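Local coordinates for protein probable sensor histidine kinase pdtas (Mycobacterium tuberculosis, PDB 2YKF) that probably autophosphorylates on histidine in response to c-di-GMP, signalling nutrient deprivation through a two-component system, and contributes here its GAF and PAS sensor region, at residues Ala26-Gly29 and Glu30-Leu33; Leu155-Met158 and Leu159-Thr163. All coordinates share one frame; numbering follows the deposited sequence.

Contact 1. Residues Ala26-Gly29 and Glu30-Leu33; sequences AVVG and EWQL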
loop_
_atom_site.group_PDB
_atom_site.type_symbol
_atom_site.label_atom_id
_atom_site.label_comp_id
_atom_site.label_asym_id
_atom_site.label_seq_id
_atom_site.Cartn_x
_atom_site.Cartn_y
_atom_site.Cartn_z
ATOM N N ALA A 26 -18.491 -2.842 -5.529
ATOM C CA ALA A 26 -18.033 -1.785 -4.568
ATOM C C ALA A 26 -17.300 -2.348 -3.347
ATOM O O ALA A 26 -16.252 -1.816 -2.929
ATOM C CB ALA A 26 -19.263 -0.904 -4.127
ATOM N N VAL A 27 -17.821 -3.428 -2.734
ATOM C CA VAL A 27 -17.095 -4.073 -1.659
ATOM C C VAL A 27 -15.663 -4.469 -2.064
ATOM O O VAL A 27 -14.676 -4.135 -1.337
ATOM C CB VAL A 27 -17.804 -5.380 -1.146
ATOM C CG1 VAL A 27 -16.873 -6.116 -0.131
ATOM C CG2 VAL A 27 -19.207 -4.984 -0.505
ATOM N N VAL A 28 -15.550 -5.204 -3.167
ATOM C CA VAL A 28 -14.255 -5.652 -3.673
ATOM C C VAL A 28 -13.345 -4.445 -4.086
ATOM O O VAL A 28 -12.137 -4.482 -3.906
ATOM C CB VAL A 28 -14.438 -6.673 -4.849
ATOM C CG1 VAL A 28 -13.072 -7.081 -5.398
ATOM C CG2 VAL A 28 -15.156 -7.944 -4.310
ATOM N N GLY A 29 -13.955 -3.365 -4.519
ATOM C CA GLY A 29 -13.210 -2.177 -4.889
ATOM C C GLY A 29 -12.651 -1.525 -3.632
ATOM O O GLY A 29 -11.699 -0.775 -3.733
ATOM N N GLU A 30 -13.225 -1.807 -2.454
ATOM C CA GLU A 30 -12.819 -1.116 -1.226
ATOM C C GLU A 30 -12.151 -1.986 -0.188
ATOM O O GLU A 30 -11.585 -1.467 0.761
ATOM C CB GLU A 30 -14.054 -0.584 -0.539
ATOM C CG GLU A 30 -14.822 0.388 -1.340
ATOM C CD GLU A 30 -14.504 1.850 -1.025
ATOM O OE1 GLU A 30 -13.374 2.157 -0.557
ATOM O OE2 GLU A 30 -15.405 2.691 -1.278
ATOM N N TRP A 31 -12.283 -3.313 -0.289
ATOM C CA TRP A 31 -11.954 -4.114 0.870
ATOM C C TRP A 31 -10.429 -4.331 1.065
ATOM O O TRP A 31 -10.031 -4.931 2.059
ATOM C CB TRP A 31 -12.691 -5.464 0.791
ATOM C CG TRP A 31 -12.214 -6.357 -0.277
ATOM C CD1 TRP A 31 -11.375 -6.074 -1.374
ATOM C CD2 TRP A 31 -12.576 -7.726 -0.390
ATOM N NE1 TRP A 31 -11.230 -7.225 -2.139
ATOM C CE2 TRP A 31 -11.968 -8.239 -1.547
ATOM C CE3 TRP A 31 -13.406 -8.580 0.394
ATOM C CZ2 TRP A 31 -12.153 -9.610 -1.938
ATOM C CZ3 TRP A 31 -13.528 -9.907 0.046
ATOM C CH2 TRP A 31 -12.920 -10.405 -1.111
ATOM N N GLN A 32 -9.556 -3.829 0.171
ATOM C CA GLN A 32 -8.134 -3.788 0.566
ATOM C C GLN A 32 -7.953 -3.128 1.961
ATOM O O GLN A 32 -7.126 -3.544 2.775
ATOM C CB GLN A 32 -7.231 -3.085 -0.494
ATOM C CG GLN A 32 -5.669 -3.299 -0.138
ATOM C CD GLN A 32 -5.276 -4.770 -0.237
ATOM O OE1 GLN A 32 -5.533 -5.441 -1.257
ATOM N NE2 GLN A 32 -4.730 -5.308 0.849
ATOM N N LEU A 33 -8.658 -2.021 2.196
ATOM C CA LEU A 33 -8.578 -1.306 3.448
ATOM C C LEU A 33 -8.998 -2.234 4.622
ATOM O O LEU A 33 -8.349 -2.316 5.639
ATOM C CB LEU A 33 -9.521 -0.095 3.403
ATOM C CG LEU A 33 -9.701 0.643 4.711
ATOM C CD1 LEU A 33 -8.354 1.137 5.266
ATOM C CD2 LEU A 33 -10.731 1.859 4.491
HETATM O O HOH W 1 -9.778 -2.779 -2.660
#
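W31 lays one face of its indole over the backbone of V28, three residues earlier in the same helix. The CA of V28 sits 3.8 Å from the centroid of the five-membered ring and only 14° off its normal, a CH-pi contact, while V28 CG1 reaches W31 NE1 at 3.7 Å. The two side chains run alongside each other and point the same way. With W31 CG held between the backbone N and the carbonyl carbon (chi1 69°), the ring folds back over the preceding turn. The oxygen of V27 takes the N-H of E30 at 3.0 Å, from above the carbonyl plane, and more weakly that of W31. At the kink, where Q32 N lacks a bond to the turn before, a water steps in, accepting from Q32 N and donating to V28 O, 3.2 Å away. Further out, V28 and W31 both pack on M44 and A57 of the GAF sheet, and V28 also meets E285 of the second subunit. The carboxylate of E30, through OE1, makes a salt bridge with R263 of strand 258-269. The chemistry implies that one water restores an indirect link where Q32 N has lost its helical partner, while the indole covers the V28 backbone and packs with V28 toward the sheet.

Contact 2. Residues Leu155-Met158 and Leu159-Thr163; sequences LLRM and LAEGT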
loop_
_atom_site.group_PDB
_atom_site.type_symbol
_atom_site.label_atom_id
_atom_site.label_comp_id
_atom_site.label_asym_id
_atom_site.label_seq_id
_atom_site.Cartn_x
_atom_site.Cartn_y
_atom_site.Cartn_z
ATOM N N LEU A 155 -15.898 -1.369 10.443
ATOM C CA LEU A 155 -16.317 -1.499 9.035
ATOM C C LEU A 155 -17.058 -2.796 8.821
ATOM O O LEU A 155 -17.928 -2.845 7.996
ATOM C CB LEU A 155 -15.094 -1.508 8.069
ATOM C CG LEU A 155 -14.203 -0.280 8.198
ATOM C CD1 LEU A 155 -12.955 -0.566 7.301
ATOM C CD2 LEU A 155 -15.011 0.952 7.752
ATOM N N LEU A 156 -16.622 -3.878 9.473
ATOM C CA LEU A 156 -17.321 -5.177 9.332
ATOM C C LEU A 156 -18.797 -5.030 9.785
ATOM O O LEU A 156 -19.716 -5.572 9.170
ATOM C CB LEU A 156 -16.588 -6.193 10.181
ATOM C CG LEU A 156 -15.370 -6.809 9.466
ATOM C CD1 LEU A 156 -14.617 -7.668 10.434
ATOM C CD2 LEU A 156 -15.760 -7.612 8.206
ATOM N N ARG A 157 -19.009 -4.242 10.819
ATOM C CA ARG A 157 -20.394 -3.931 11.265
ATOM C C ARG A 157 -21.184 -3.126 10.213
ATOM O O ARG A 157 -22.315 -3.455 9.903
ATOM C CB ARG A 157 -20.398 -3.283 12.679
ATOM C CG ARG A 157 -21.586 -2.393 12.984
ATOM C CD ARG A 157 -22.714 -3.060 13.797
ATOM N NE ARG A 157 -22.517 -2.916 15.246
ATOM C CZ ARG A 157 -23.490 -2.772 16.160
ATOM N NH1 ARG A 157 -24.782 -2.704 15.799
ATOM N NH2 ARG A 157 -23.163 -2.667 17.451
ATOM N N MET A 158 -20.555 -2.116 9.602
ATOM C CA MET A 158 -21.165 -1.411 8.501
ATOM C C MET A 158 -21.456 -2.299 7.305
ATOM O O MET A 158 -22.517 -2.126 6.629
ATOM C CB MET A 158 -20.215 -0.244 8.116
ATOM C CG MET A 158 -20.300 0.831 9.170
ATOM S SD MET A 158 -19.243 2.248 8.895
ATOM C CE MET A 158 -20.204 3.053 7.652
ATOM N N LEU A 159 -20.513 -3.219 6.970
ATOM C CA LEU A 159 -20.795 -4.186 5.901
ATOM C C LEU A 159 -22.061 -5.019 6.245
ATOM O O LEU A 159 -22.915 -5.244 5.371
ATOM C CB LEU A 159 -19.610 -5.148 5.719
ATOM C CG LEU A 159 -18.489 -4.468 4.907
ATOM C CD1 LEU A 159 -17.153 -5.191 5.172
ATOM C CD2 LEU A 159 -18.895 -4.626 3.476
ATOM N N ALA A 160 -22.136 -5.468 7.495
ATOM C CA ALA A 160 -23.263 -6.309 7.982
ATOM C C ALA A 160 -24.565 -5.513 8.008
ATOM O O ALA A 160 -25.633 -6.088 7.809
ATOM C CB ALA A 160 -22.937 -6.923 9.352
ATOM N N GLU A 161 -24.479 -4.184 8.169
ATOM C CA GLU A 161 -25.652 -3.317 8.222
ATOM C C GLU A 161 -25.962 -2.728 6.903
ATOM O O GLU A 161 -26.928 -1.984 6.784
ATOM C CB GLU A 161 -25.481 -2.188 9.278
ATOM C CG GLU A 161 -25.428 -2.792 10.681
ATOM C CD GLU A 161 -25.334 -1.793 11.872
ATOM O OE1 GLU A 161 -25.015 -0.589 11.691
ATOM O OE2 GLU A 161 -25.555 -2.258 13.025
ATOM N N GLY A 162 -25.125 -2.992 5.900
ATOM C CA GLY A 162 -25.392 -2.490 4.567
ATOM C C GLY A 162 -25.078 -1.004 4.399
ATOM O O GLY A 162 -25.547 -0.393 3.453
ATOM N N THR A 163 -24.279 -0.431 5.280
ATOM C CA THR A 163 -23.936 1.004 5.185
ATOM C C THR A 163 -22.506 1.332 4.667
ATOM O O THR A 163 -22.135 2.525 4.511
ATOM C CB THR A 163 -24.095 1.677 6.535
ATOM O OG1 THR A 163 -23.348 0.941 7.502
ATOM C CG2 THR A 163 -25.624 1.711 6.980
#
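Bends at chi2 and chi3 of R157 carry its guanidinium forward along the helix, toward E161 one turn later, whose chain stays extended beyond CG. R157 NH1 donates to E161 OE2 at 2.9 Å along a nearly straight N-H; OE2 lies in the guanidinium plane, at its edge, and is met nearly along its own C-O axis, while the carboxylate plane stands 80° to the guanidinium. The aliphatic part joins in: R157 CD lies 3.1 Å from E161 OE2. E161 OE1 is held separately by the backbone N of A270, which should help fix the carboxylate's rotation. On another side of the helix L156 CD2 meets L159 CD1 at 4.1 Å, and these leucines continue onto L34 and L128. L159 N, A160 N and E161 N keep their bonds to L155 O, L156 O and R157 O; M158 O accepts T163 N at 2.8 Å and, only weakly, E161 N as well. The side chains of T163 and M158 cross at about a right angle, and T163 OG1 lies 3.4 Å from M158 CB. The pair T163 N to M158 O and, weakly, G162 N to L159 O, with the positive phi of G162 (77°) that glycine favours, makes a Schellman motif, the classic C-terminal cap of an alpha-helix.

Contact 1 comes first along the chain, within helix 18-38, and contact 2 follows at the C-terminal end of helix 143-161; their centres lie about 13 Å apart. The two helices pack against each other, and the contacts themselves meet where V27 CG2 touches L159 CD2 at 4.0 Å. Both helices also pack on the antiparallel GAF sheet, contact 1 through strands 41-47 and 53-59, contact 2 through strand 123-131. Each contact additionally touches strand 258-269 of the PAS-like region, through the E30-R263 salt bridge and L33 in the first and L155 and R157 in the other. The pair thus lies between the two sensing modules, and contact 1 alone reaches the second subunit.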